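Local coordinates for galactitol 1-phosphate 5-dehydrogenase (Escherichia coli, PDB 4UEJ), which oxidises galactitol 1-phosphate to D-tagatose 6-phosphate with NAD+ as hydride acceptor, as a homodimeric zinc-containing dehydrogenase of the alcohol dehydrogenase family, at residues 73-78 against 126-131; 177-182 against 303-308; 140-145 against 315-320; 206-211 against 225-230. One frame throughout, in Å; residues are numbered along the deposited sequence.

How the contacts relate
Contacts 1, 2 and 3 are buried; contact 4 lies at the surface. Contact 1 stays within the GroES-like part and contacts 2 and 4 within the nucleotide-binding part, whereas contact 3 joins the start of helix 143-155 to a late strand of the mixed β-sheet. Leu131 and Phe129 of contact 1 and Leu306 of contact 2 all pack on Ile143 of contact 3, so that helix links the three. Contact 4 reaches contact 2 through Ile177 and Ala206, but its centre is about 42 Å from that of contact 1. The chemistry follows the place: aliphatic, sulphur or aromatic contacts inside, and at the surface a small touch beside stacked arginines, one of which reaches the second subunit.

Contact 1: 73-78 against 126-131; sequences DDLHPG and KNVFAL
Leu75 meets Val128 and Ala130 through its two methyl branches, each taking a different partner. CD1 of Leu75 lies 3.5 Å from CG2 of Val128, the closest approach between 73-78 and 126-131, and the two side chains cross obliquely. The other branch, CD2 of Leu75, comes no nearer than 4.4 Å to CB of Ala130, a looser touch at the exposed margin. Leu75 reaches both because its CG stands beside the backbone N and anti to the carbonyl carbon (chi1 -77°), and a chi2 of -176° extends CD1 toward Val128, while CD2 branches off toward Ala130. On the strand, with CG1 beside the backbone N (chi1 -65°), Val128 leaves CG2 between N and the carbonyl carbon, and this is the methyl that receives Leu75.

Strand alternation explains the spacing of the partners: the CB atoms of Val128 and Ala130 point toward the loop, while that of Phe129 points away, its ring packing on Ile143. Val128 is backed by Val81, Val28 and Val30 of neighbouring strands, which makes its methyls part of an aliphatic core. Beside Leu75, Asp74 forms a salt bridge with Arg125, a second tie between the loop and the chain just before 126-131. Strand 128-130 pairs antiparallel with 80-83, and the contact is thus a loop leucine closing over the β-sheet of the GroES-like fold found in zinc-containing alcohol dehydrogenases.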
loop_
_atom_site.group_PDB
_atom_site.type_symbol
_atom_site.label_atom_id
_atom_site.label_comp_id
_atom_site.label_asym_id
_atom_site.label_seq_id
_atom_site.Cartn_x
_atom_site.Cartn_y
_atom_site.Cartn_z
ATOM N N ASP A 73 -3.618 16.898 38.668
ATOM C CA ASP A 73 -4.713 16.732 39.621
ATOM C C ASP A 73 -5.441 15.394 39.496
ATOM O O ASP A 73 -6.302 15.076 40.321
ATOM C CB ASP A 73 -5.718 17.890 39.484
ATOM C CG ASP A 73 -6.389 17.954 38.107
ATOM O OD1 ASP A 73 -6.217 17.031 37.283
ATOM O OD2 ASP A 73 -7.108 18.944 37.853
ATOM N N ASP A 74 -5.095 14.607 38.481
ATOM C CA ASP A 74 -5.819 13.364 38.239
ATOM C C ASP A 74 -4.946 12.125 38.439
ATOM O O ASP A 74 -5.331 11.019 38.067
ATOM C CB ASP A 74 -6.439 13.376 36.838
ATOM C CG ASP A 74 -5.401 13.386 35.723
ATOM O OD1 ASP A 74 -4.230 13.750 35.969
ATOM O OD2 ASP A 74 -5.773 13.040 34.585
ATOM N N LEU A 75 -3.780 12.315 39.046
ATOM C CA LEU A 75 -2.920 11.203 39.428
ATOM C C LEU A 75 -2.312 11.457 40.792
ATOM O O LEU A 75 -2.098 12.603 41.185
ATOM C CB LEU A 75 -1.811 10.974 38.405
ATOM C CG LEU A 75 -2.162 10.263 37.103
ATOM C CD1 LEU A 75 -0.891 10.065 36.313
ATOM C CD2 LEU A 75 -2.858 8.931 37.363
ATOM N N HIS A 76 -2.025 10.379 41.508
ATOM C CA HIS A 76 -1.525 10.492 42.865
ATOM C C HIS A 76 -0.451 9.445 43.107
ATOM O O HIS A 76 -0.430 8.415 42.426
ATOM C CB HIS A 76 -2.681 10.346 43.859
ATOM C CG HIS A 76 -3.777 11.344 43.644
ATOM N ND1 HIS A 76 -4.767 11.170 42.701
ATOM C CD2 HIS A 76 -4.019 12.543 44.226
ATOM C CE1 HIS A 76 -5.581 12.211 42.722
ATOM N NE2 HIS A 76 -5.148 13.059 43.636
ATOM N N PRO A 77 0.467 9.720 44.048
ATOM C CA PRO A 77 1.478 8.731 44.438
ATOM C C PRO A 77 0.857 7.367 44.746
ATOM O O PRO A 77 -0.104 7.279 45.512
ATOM C CB PRO A 77 2.100 9.343 45.695
ATOM C CG PRO A 77 1.934 10.810 45.511
ATOM C CD PRO A 77 0.630 10.992 44.779
ATOM N N GLY A 78 1.396 6.319 44.138
ATOM C CA GLY A 78 0.873 4.980 44.333
ATOM C C GLY A 78 0.034 4.484 43.172
ATOM O O GLY A 78 -0.181 3.283 43.035
ATOM N N LYS A 126 1.101 13.483 30.162
ATOM C CA LYS A 126 0.576 12.899 28.938
ATOM C C LYS A 126 1.362 11.664 28.504
ATOM O O LYS A 126 0.960 10.973 27.570
ATOM C CB LYS A 126 0.558 13.936 27.817
ATOM C CG LYS A 126 -0.584 14.941 27.966
ATOM C CD LYS A 126 -0.767 15.779 26.718
ATOM C CE LYS A 126 -2.216 16.216 26.555
ATOM N NZ LYS A 126 -2.729 16.897 27.778
ATOM N N ASN A 127 2.474 11.393 29.186
ATOM C CA ASN A 127 3.287 10.209 28.910
ATOM C C ASN A 127 3.011 9.042 29.858
ATOM O O ASN A 127 3.780 8.087 29.897
ATOM C CB ASN A 127 4.784 10.542 28.984
ATOM C CG ASN A 127 5.248 11.443 27.864
ATOM O OD1 ASN A 127 5.895 12.468 28.111
ATOM N ND2 ASN A 127 4.939 11.063 26.621
ATOM N N VAL A 128 1.947 9.122 30.648
ATOM C CA VAL A 128 1.547 7.953 31.432
ATOM C C VAL A 128 0.069 7.667 31.241
ATOM O O VAL A 128 -0.731 8.569 30.973
ATOM C CB VAL A 128 1.839 8.111 32.940
ATOM C CG1 VAL A 128 3.339 8.204 33.192
ATOM C CG2 VAL A 128 1.131 9.318 33.502
ATOM N N PHE A 129 -0.271 6.393 31.393
ATOM C CA PHE A 129 -1.607 5.879 31.147
ATOM C C PHE A 129 -1.996 5.031 32.341
ATOM O O PHE A 129 -1.327 4.058 32.650
ATOM C CB PHE A 129 -1.624 5.074 29.843
ATOM C CG PHE A 129 -2.896 4.321 29.583
ATOM C CD1 PHE A 129 -3.969 4.940 28.964
ATOM C CD2 PHE A 129 -2.992 2.968 29.891
ATOM C CE1 PHE A 129 -5.133 4.237 28.691
ATOM C CE2 PHE A 129 -4.149 2.263 29.622
ATOM C CZ PHE A 129 -5.225 2.904 29.023
ATOM N N ALA A 130 -3.059 5.434 33.027
ATOM C CA ALA A 130 -3.436 4.802 34.287
ATOM C C ALA A 130 -3.938 3.383 34.069
ATOM O O ALA A 130 -4.754 3.143 33.188
ATOM C CB ALA A 130 -4.495 5.631 34.996
ATOM N N LEU A 131 -3.447 2.460 34.890
ATOM C CA LEU A 131 -3.857 1.057 34.841
ATOM C C LEU A 131 -4.998 0.793 35.816
ATOM O O LEU A 131 -5.109 1.465 36.843
ATOM C CB LEU A 131 -2.673 0.140 35.182
ATOM C CG LEU A 131 -1.367 0.422 34.444
ATOM C CD1 LEU A 131 -0.256 -0.514 34.890
ATOM C CD2 LEU A 131 -1.620 0.294 32.981
#

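Contact 2: 177-182 against 303-308; sequences IQCAVA and SRLLTE
Leu305 meets Cys179 and Ala182 between helices 297-307 and 171-182, and the whole contact rests on the fork of this one leucine. The apolar touches come first: CD2 of Leu305 is 3.9 Å from CB of Ala182, and CD1 of the same leucine is 4.1 Å from SG of Cys179. The two partners are three residues apart, close to one helical turn, so the branches of Leu305 address successive positions on one flank of helix 171-182. With CG anti to the carbonyl carbon (chi1 -69°), Leu305 sends its fork outward from helix 297-307.

Hydrogen bonds stay within each segment, and the side-chain one is in the second. Arg304 O near the end of helix 297-307 accepts two donors, Glu308 N at 2.9 Å and the hydroxyl of Thr307, whose OG1 is 2.8 Å from that same oxygen. The hydroxyl approaches with a C=O...donor angle of 115°, tilted 24° from the carbonyl plane. Outside the pair of segments, Gln178 of the first helix accepts from the backbone N of Ser312. Charge enters just beyond the second helix, where Glu308 forms a salt bridge with Lys310.

Helix 171-182 turns its other flank to the parallel β-sheet, with Ile177 on strands 163-167 and 187-192 and Ala180 on the same two strands. Cys179 also packs on Ile146, Leu150 and Phe153, so helix 143-155 runs beside the Leu305 contact.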
loop_
_atom_site.group_PDB
_atom_site.type_symbol
_atom_site.label_atom_id
_atom_site.label_comp_id
_atom_site.label_asym_id
_atom_site.label_seq_id
_atom_site.Cartn_x
_atom_site.Cartn_y
_atom_site.Cartn_z
ATOM N N ILE A 177 -1.582 -11.892 17.266
ATOM C CA ILE A 177 -2.393 -13.098 17.136
ATOM C C ILE A 177 -3.488 -13.136 18.177
ATOM O O ILE A 177 -4.657 -13.358 17.848
ATOM C CB ILE A 177 -1.538 -14.357 17.262
ATOM C CG1 ILE A 177 -0.586 -14.446 16.067
ATOM C CG2 ILE A 177 -2.428 -15.592 17.383
ATOM C CD1 ILE A 177 0.476 -15.514 16.217
ATOM N N GLN A 178 -3.104 -12.911 19.433
ATOM C CA GLN A 178 -4.051 -12.921 20.535
ATOM C C GLN A 178 -5.133 -11.864 20.364
ATOM O O GLN A 178 -6.312 -12.129 20.620
ATOM C CB GLN A 178 -3.319 -12.719 21.864
ATOM C CG GLN A 178 -2.287 -13.776 22.162
ATOM C CD GLN A 178 -1.644 -13.563 23.514
ATOM O OE1 GLN A 178 -2.254 -12.984 24.403
ATOM N NE2 GLN A 178 -0.409 -14.020 23.673
ATOM N N CYS A 179 -4.738 -10.670 19.916
ATOM C CA CYS A 179 -5.710 -9.598 19.727
ATOM C C CYS A 179 -6.670 -9.916 18.575
ATOM O O CYS A 179 -7.872 -9.720 18.710
ATOM C CB CYS A 179 -5.015 -8.266 19.482
ATOM S SG CYS A 179 -4.217 -7.628 20.983
ATOM N N ALA A 180 -6.137 -10.443 17.478
ATOM C CA ALA A 180 -6.979 -10.827 16.342
ATOM C C ALA A 180 -8.056 -11.821 16.752
ATOM O O ALA A 180 -9.205 -11.709 16.340
ATOM C CB ALA A 180 -6.127 -11.404 15.211
ATOM N N VAL A 181 -7.686 -12.807 17.558
ATOM C CA VAL A 181 -8.653 -13.783 18.030
ATOM C C VAL A 181 -9.719 -13.108 18.889
ATOM O O VAL A 181 -10.912 -13.354 18.727
ATOM C CB VAL A 181 -7.960 -14.907 18.823
ATOM C CG1 VAL A 181 -8.986 -15.828 19.436
ATOM C CG2 VAL A 181 -7.032 -15.671 17.890
ATOM N N ALA A 182 -9.281 -12.228 19.780
ATOM C CA ALA A 182 -10.186 -11.603 20.728
ATOM C C ALA A 182 -11.169 -10.650 20.044
ATOM O O ALA A 182 -12.291 -10.427 20.527
ATOM C CB ALA A 182 -9.376 -10.859 21.796
ATOM N N SER A 303 -5.849 -2.311 27.477
ATOM C CA SER A 303 -6.126 -2.458 28.886
ATOM C C SER A 303 -7.328 -3.379 29.094
ATOM O O SER A 303 -7.303 -4.271 29.937
ATOM C CB SER A 303 -6.373 -1.097 29.526
ATOM O OG SER A 303 -6.558 -1.267 30.924
ATOM N N ARG A 304 -8.373 -3.175 28.306
ATOM C CA ARG A 304 -9.589 -3.958 28.484
ATOM C C ARG A 304 -9.394 -5.422 28.144
ATOM O O ARG A 304 -9.846 -6.288 28.892
ATOM C CB ARG A 304 -10.711 -3.364 27.648
ATOM C CG ARG A 304 -11.137 -2.013 28.177
ATOM C CD ARG A 304 -12.050 -1.300 27.192
ATOM N NE ARG A 304 -12.515 -0.037 27.753
ATOM C CZ ARG A 304 -13.435 0.736 27.191
ATOM N NH1 ARG A 304 -13.996 0.378 26.043
ATOM N NH2 ARG A 304 -13.798 1.861 27.786
ATOM N N LEU A 305 -8.719 -5.703 27.034
ATOM C CA LEU A 305 -8.457 -7.087 26.639
ATOM C C LEU A 305 -7.659 -7.803 27.728
ATOM O O LEU A 305 -7.903 -8.975 28.020
ATOM C CB LEU A 305 -7.710 -7.138 25.308
ATOM C CG LEU A 305 -8.557 -6.701 24.110
ATOM C CD1 LEU A 305 -7.698 -6.676 22.862
ATOM C CD2 LEU A 305 -9.749 -7.627 23.924
ATOM N N LEU A 306 -6.701 -7.098 28.317
ATOM C CA LEU A 306 -5.928 -7.674 29.416
ATOM C C LEU A 306 -6.816 -7.972 30.613
ATOM O O LEU A 306 -6.758 -9.054 31.200
ATOM C CB LEU A 306 -4.796 -6.723 29.823
ATOM C CG LEU A 306 -3.546 -6.735 28.940
ATOM C CD1 LEU A 306 -2.646 -5.518 29.221
ATOM C CD2 LEU A 306 -2.769 -8.017 29.158
ATOM N N THR A 307 -7.656 -7.018 30.981
ATOM C CA THR A 307 -8.466 -7.210 32.172
ATOM C C THR A 307 -9.477 -8.319 31.953
ATOM O O THR A 307 -9.843 -9.016 32.887
ATOM C CB THR A 307 -9.189 -5.926 32.581
ATOM O OG1 THR A 307 -10.112 -5.542 31.555
ATOM C CG2 THR A 307 -8.190 -4.834 32.775
ATOM N N GLU A 308 -9.903 -8.495 30.707
ATOM C CA GLU A 308 -10.888 -9.521 30.375
ATOM C C GLU A 308 -10.261 -10.889 30.195
ATOM O O GLU A 308 -10.952 -11.832 29.839
ATOM C CB GLU A 308 -11.642 -9.137 29.104
ATOM C CG GLU A 308 -12.511 -7.935 29.317
ATOM C CD GLU A 308 -13.075 -7.380 28.041
ATOM O OE1 GLU A 308 -12.996 -8.036 26.978
ATOM O OE2 GLU A 308 -13.604 -6.267 28.119
#

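Contact 3: 140-145 against 315-320; sequences GAFIEP and PLIAHR
At the start of helix 143-155, whose Glu144 is by similarity a ligand of the catalytic zinc, Phe142 packs against Leu316 of a 3-10 turn and Ile317, the first residue of strand 317-321. Ile317 meets the ring at its edge: CG1 of Ile317 lies near the ring plane, 3.7 Å from CZ of Phe142. The terminal CD1 of Ile317 is 4.0 Å from CZ of Phe142 and 4.1 Å from CE1 of the same ring. Leu316 arrives obliquely, its CD1 4.2 Å from CE2 of Phe142. A chi1 of -77° sets the Phe142 ring beside the backbone N, from where its far end projects toward the strand. Replacing Phe142 by an alanine would probably open a gap beside Ile317 CG1 and Leu316 CD1, leaving both without their aromatic neighbour.

Further along, CG2 of Ile317 lies 4.1 Å above one face of the Arg320 guanidinium, toward its rim, and Arg320 forms salt bridges with Glu138 and Glu314. Leu316 also packs on Leu174 and Leu175 of helix 171-182. The Phe142 side chain is about 11 Å from a bound zinc ion, close to but not in the catalytic site, where the two domains of a zinc-containing alcohol dehydrogenase join.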
loop_
_atom_site.group_PDB
_atom_site.type_symbol
_atom_site.label_atom_id
_atom_site.label_comp_id
_atom_site.label_asym_id
_atom_site.label_seq_id
_atom_site.Cartn_x
_atom_site.Cartn_y
_atom_site.Cartn_z
ATOM N N GLY A 140 1.570 -4.278 32.885
ATOM C CA GLY A 140 1.484 -2.942 32.322
ATOM C C GLY A 140 2.566 -2.676 31.302
ATOM O O GLY A 140 2.394 -1.841 30.404
ATOM N N ALA A 141 3.686 -3.379 31.435
ATOM C CA ALA A 141 4.789 -3.220 30.489
ATOM C C ALA A 141 4.450 -3.767 29.114
ATOM O O ALA A 141 5.205 -3.565 28.158
ATOM C CB ALA A 141 6.043 -3.894 31.012
ATOM N N PHE A 142 3.307 -4.437 28.992
ATOM C CA PHE A 142 2.955 -5.020 27.700
ATOM C C PHE A 142 1.928 -4.199 26.956
ATOM O O PHE A 142 1.630 -4.490 25.795
ATOM C CB PHE A 142 2.437 -6.453 27.874
ATOM C CG PHE A 142 3.524 -7.452 28.128
ATOM C CD1 PHE A 142 3.973 -7.686 29.411
ATOM C CD2 PHE A 142 4.117 -8.133 27.076
ATOM C CE1 PHE A 142 4.982 -8.610 29.653
ATOM C CE2 PHE A 142 5.127 -9.055 27.312
ATOM C CZ PHE A 142 5.561 -9.289 28.606
ATOM N N ILE A 143 1.397 -3.166 27.606
ATOM C CA ILE A 143 0.353 -2.376 26.956
ATOM C C ILE A 143 0.849 -1.698 25.687
ATOM O O ILE A 143 0.178 -1.754 24.658
ATOM C CB ILE A 143 -0.219 -1.327 27.903
ATOM C CG1 ILE A 143 -0.963 -2.032 29.031
ATOM C CG2 ILE A 143 -1.164 -0.381 27.163
ATOM C CD1 ILE A 143 -1.784 -1.090 29.851
ATOM N N GLU A 144 2.018 -1.066 25.756
ATOM C CA GLU A 144 2.580 -0.403 24.596
ATOM C C GLU A 144 2.789 -1.385 23.414
ATOM O O GLU A 144 2.321 -1.105 22.298
ATOM C CB GLU A 144 3.872 0.323 24.996
ATOM C CG GLU A 144 4.304 1.420 24.040
ATOM C CD GLU A 144 5.121 0.907 22.889
ATOM O OE1 GLU A 144 5.477 -0.289 22.899
ATOM O OE2 GLU A 144 5.390 1.697 21.957
ATOM N N PRO A 145 3.437 -2.549 23.647
ATOM C CA PRO A 145 3.562 -3.446 22.487
ATOM C C PRO A 145 2.225 -4.037 21.992
ATOM O O PRO A 145 2.107 -4.288 20.778
ATOM C CB PRO A 145 4.522 -4.548 22.992
ATOM C CG PRO A 145 4.565 -4.405 24.471
ATOM C CD PRO A 145 4.345 -2.945 24.741
ATOM N N PRO A 315 3.535 -16.620 28.795
ATOM C CA PRO A 315 4.345 -17.449 27.892
ATOM C C PRO A 315 5.314 -16.640 27.045
ATOM O O PRO A 315 6.247 -17.209 26.496
ATOM C CB PRO A 315 3.307 -18.129 26.989
ATOM C CG PRO A 315 1.996 -17.942 27.663
ATOM C CD PRO A 315 2.096 -16.713 28.478
ATOM N N LEU A 316 5.086 -15.334 26.942
ATOM C CA LEU A 316 5.915 -14.473 26.113
ATOM C C LEU A 316 7.251 -14.148 26.763
ATOM O O LEU A 316 8.194 -13.739 26.082
ATOM C CB LEU A 316 5.182 -13.161 25.807
ATOM C CG LEU A 316 3.819 -13.291 25.137
ATOM C CD1 LEU A 316 3.149 -11.932 25.005
ATOM C CD2 LEU A 316 3.987 -13.944 23.784
ATOM N N ILE A 317 7.331 -14.321 28.080
ATOM C CA ILE A 317 8.473 -13.811 28.828
ATOM C C ILE A 317 9.604 -14.823 28.889
ATOM O O ILE A 317 9.418 -15.955 29.350
ATOM C CB ILE A 317 8.055 -13.389 30.262
ATOM C CG1 ILE A 317 6.989 -12.294 30.186
ATOM C CG2 ILE A 317 9.253 -12.905 31.033
ATOM C CD1 ILE A 317 6.233 -12.046 31.469
ATOM N N ALA A 318 10.780 -14.409 28.414
ATOM C CA ALA A 318 11.951 -15.276 28.402
ATOM C C ALA A 318 12.863 -14.995 29.581
ATOM O O ALA A 318 13.602 -15.874 30.030
ATOM C CB ALA A 318 12.723 -15.121 27.090
ATOM N N HIS A 319 12.816 -13.771 30.089
ATOM C CA HIS A 319 13.720 -13.391 31.161
ATOM C C HIS A 319 13.111 -12.352 32.091
ATOM O O HIS A 319 12.525 -11.363 31.638
ATOM C CB HIS A 319 15.027 -12.857 30.578
ATOM C CG HIS A 319 16.079 -12.595 31.606
ATOM N ND1 HIS A 319 16.925 -13.580 32.072
ATOM C CD2 HIS A 319 16.421 -11.462 32.263
ATOM C CE1 HIS A 319 17.746 -13.061 32.969
ATOM N NE2 HIS A 319 17.463 -11.778 33.100
ATOM N N ARG A 320 13.246 -12.599 33.391
ATOM C CA ARG A 320 12.959 -11.612 34.422
ATOM C C ARG A 320 14.227 -11.425 35.229
ATOM O O ARG A 320 14.866 -12.404 35.636
ATOM C CB ARG A 320 11.825 -12.053 35.347
ATOM C CG ARG A 320 10.414 -11.896 34.811
ATOM C CD ARG A 320 9.432 -12.247 35.920
ATOM N NE ARG A 320 8.036 -12.227 35.505
ATOM C CZ ARG A 320 7.416 -13.250 34.922
ATOM N NH1 ARG A 320 8.076 -14.370 34.664
ATOM N NH2 ARG A 320 6.135 -13.155 34.587
#

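Contact 4: 206-211 against 225-230; sequences AMQTFN and RELRFN
Arg225 O is held twice by Arg228: the side-chain NH1 of Arg228 donates to it at 2.8 Å, and the backbone N of Arg228 adds a weak bond. The NH1 bond has an N-H...O angle of 147°, and although Arg225 O sits nearly in the guanidinium plane of Arg228, the donor stands 48° out of the carbonyl plane. This bond, with a salt bridge from Arg228 NE to Glu94 of the second subunit, probably limits the rotation of the Arg228 guanidinium, which is layered on both faces. NH2 of Arg225 lies 3.5 Å above its centre, and on the opposite face Phe229 CE2 sits toward the rim. The Glu94 carboxylate probably balances some of the charge of the two arginines. Lys97 of that subunit makes a cation-pi contact with Phe229.

Between the segments themselves the touch is small and without hydrogen bonds: a methyl against a sulphur and an amide nitrogen. Leu227 CD1 lies 4.1 Å from SD of Met207, the two side chains meeting tip to tip. The bend at chi2 (88°) turns the sulphur of Met207 toward Leu227. The same CD1 of Leu227 is 4.0 Å from NE2 of Gln208, an approach from the opposite direction; that amide nitrogen is instead hydrogen-bonded with Thr189.

Strand 208-211 is the outermost strand on its side of the parallel β-sheet, paired with 187-192. Helix 217-223 leads from it into the loop 225-230 and then to strand 231-235, so Leu227 touches the strand at the foot of a beta-alpha-beta crossover in the Rossmann-type fold.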
loop_
_atom_site.group_PDB
_atom_site.type_symbol
_atom_site.label_atom_id
_atom_site.label_comp_id
_atom_site.label_asym_id
_atom_site.label_seq_id
_atom_site.Cartn_x
_atom_site.Cartn_y
_atom_site.Cartn_z
ATOM N N ALA A 206 -3.907 -19.283 16.773
ATOM C CA ALA A 206 -3.685 -19.434 15.331
ATOM C C ALA A 206 -4.171 -20.822 14.928
ATOM O O ALA A 206 -3.875 -21.802 15.599
ATOM C CB ALA A 206 -2.212 -19.231 14.959
ATOM N N MET A 207 -4.956 -20.905 13.863
ATOM C CA MET A 207 -5.513 -22.196 13.475
ATOM C C MET A 207 -4.536 -22.964 12.595
ATOM O O MET A 207 -4.656 -24.181 12.434
ATOM C CB MET A 207 -6.863 -22.016 12.788
ATOM C CG MET A 207 -6.935 -20.896 11.767
ATOM S SD MET A 207 -6.452 -21.423 10.109
ATOM C CE MET A 207 -7.626 -22.734 9.810
ATOM N N GLN A 208 -3.552 -22.256 12.049
ATOM C CA GLN A 208 -2.452 -22.902 11.345
ATOM C C GLN A 208 -1.212 -22.019 11.317
ATOM O O GLN A 208 -1.305 -20.802 11.498
ATOM C CB GLN A 208 -2.863 -23.250 9.926
ATOM C CG GLN A 208 -3.085 -22.024 9.074
ATOM C CD GLN A 208 -3.737 -22.359 7.756
ATOM O OE1 GLN A 208 -3.803 -23.531 7.359
ATOM N NE2 GLN A 208 -4.236 -21.338 7.071
ATOM N N THR A 209 -0.064 -22.656 11.101
ATOM C CA THR A 209 1.228 -21.986 11.051
ATOM C C THR A 209 2.053 -22.478 9.864
ATOM O O THR A 209 2.031 -23.663 9.523
ATOM C CB THR A 209 2.047 -22.213 12.337
ATOM O OG1 THR A 209 2.256 -23.619 12.546
ATOM C CG2 THR A 209 1.328 -21.634 13.550
ATOM N N PHE A 210 2.772 -21.559 9.231
ATOM C CA PHE A 210 3.706 -21.898 8.168
ATOM C C PHE A 210 5.129 -21.540 8.586
ATOM O O PHE A 210 5.405 -20.400 8.976
ATOM C CB PHE A 210 3.362 -21.152 6.869
ATOM C CG PHE A 210 1.938 -21.328 6.410
ATOM C CD1 PHE A 210 1.259 -22.521 6.618
ATOM C CD2 PHE A 210 1.290 -20.306 5.732
ATOM C CE1 PHE A 210 -0.050 -22.679 6.179
ATOM C CE2 PHE A 210 -0.017 -20.455 5.289
ATOM C CZ PHE A 210 -0.686 -21.648 5.511
ATOM N N ASN A 211 6.022 -22.511 8.500
ATOM C CA ASN A 211 7.446 -22.284 8.683
ATOM C C ASN A 211 8.054 -21.839 7.364
ATOM O O ASN A 211 8.168 -22.639 6.441
ATOM C CB ASN A 211 8.127 -23.559 9.179
ATOM C CG ASN A 211 9.571 -23.338 9.586
ATOM O OD1 ASN A 211 10.330 -22.655 8.900
ATOM N ND2 ASN A 211 9.960 -23.927 10.711
ATOM N N ARG A 225 -5.713 -21.226 -0.003
ATOM C CA ARG A 225 -6.754 -21.058 -1.024
ATOM C C ARG A 225 -8.159 -20.817 -0.457
ATOM O O ARG A 225 -8.846 -19.879 -0.877
ATOM C CB ARG A 225 -6.788 -22.274 -1.953
ATOM C CG ARG A 225 -5.657 -22.297 -2.972
ATOM C CD ARG A 225 -5.808 -21.180 -3.996
ATOM N NE ARG A 225 -6.936 -21.407 -4.898
ATOM C CZ ARG A 225 -7.330 -20.547 -5.834
ATOM N NH1 ARG A 225 -6.686 -19.397 -5.993
ATOM N NH2 ARG A 225 -8.368 -20.834 -6.607
ATOM N N GLU A 226 -8.572 -21.641 0.504
ATOM C CA GLU A 226 -9.906 -21.508 1.085
ATOM C C GLU A 226 -10.058 -20.229 1.905
ATOM O O GLU A 226 -11.172 -19.772 2.166
ATOM C CB GLU A 226 -10.223 -22.713 1.971
ATOM C CG GLU A 226 -9.929 -24.054 1.344
ATOM C CD GLU A 226 -10.353 -25.204 2.244
ATOM O OE1 GLU A 226 -10.688 -24.947 3.423
ATOM O OE2 GLU A 226 -10.348 -26.362 1.777
ATOM N N LEU A 227 -8.937 -19.659 2.327
ATOM C CA LEU A 227 -8.960 -18.474 3.167
ATOM C C LEU A 227 -8.380 -17.273 2.446
ATOM O O LEU A 227 -7.863 -16.369 3.093
ATOM C CB LEU A 227 -8.164 -18.697 4.452
ATOM C CG LEU A 227 -8.718 -19.751 5.405
ATOM C CD1 LEU A 227 -7.879 -19.761 6.660
ATOM C CD2 LEU A 227 -10.174 -19.477 5.728
ATOM N N ARG A 228 -8.445 -17.278 1.119
ATOM C CA ARG A 228 -7.756 -16.247 0.341
ATOM C C ARG A 228 -8.475 -14.906 0.322
ATOM O O ARG A 228 -7.858 -13.887 0.017
ATOM C CB ARG A 228 -7.520 -16.720 -1.108
ATOM C CG ARG A 228 -8.740 -16.830 -2.035
ATOM C CD ARG A 228 -8.261 -17.376 -3.377
ATOM N NE ARG A 228 -9.324 -17.592 -4.360
ATOM C CZ ARG A 228 -10.117 -18.659 -4.388
ATOM N NH1 ARG A 228 -10.002 -19.603 -3.466
ATOM N NH2 ARG A 228 -11.047 -18.771 -5.335
ATOM N N PHE A 229 -9.762 -14.891 0.662
ATOM C CA PHE A 229 -10.519 -13.642 0.624
ATOM C C PHE A 229 -10.528 -12.922 1.979
ATOM O O PHE A 229 -10.355 -13.546 3.026
ATOM C CB PHE A 229 -11.951 -13.912 0.162
ATOM C CG PHE A 229 -12.048 -14.381 -1.266
ATOM C CD1 PHE A 229 -11.913 -13.481 -2.312
ATOM C CD2 PHE A 229 -12.264 -15.718 -1.559
ATOM C CE1 PHE A 229 -12.003 -13.911 -3.639
ATOM C CE2 PHE A 229 -12.348 -16.154 -2.877
ATOM C CZ PHE A 229 -12.219 -15.245 -3.914
ATOM N N ASN A 230 -10.738 -11.610 1.942
ATOM C CA ASN A 230 -10.804 -10.784 3.141
ATOM C C ASN A 230 -9.625 -10.992 4.080
ATOM O O ASN A 230 -9.776 -11.073 5.307
ATOM C CB ASN A 230 -12.117 -11.030 3.872
ATOM C CG ASN A 230 -13.317 -10.713 3.005
ATOM O OD1 ASN A 230 -13.544 -9.557 2.649
ATOM N ND2 ASN A 230 -14.086 -11.736 2.653
#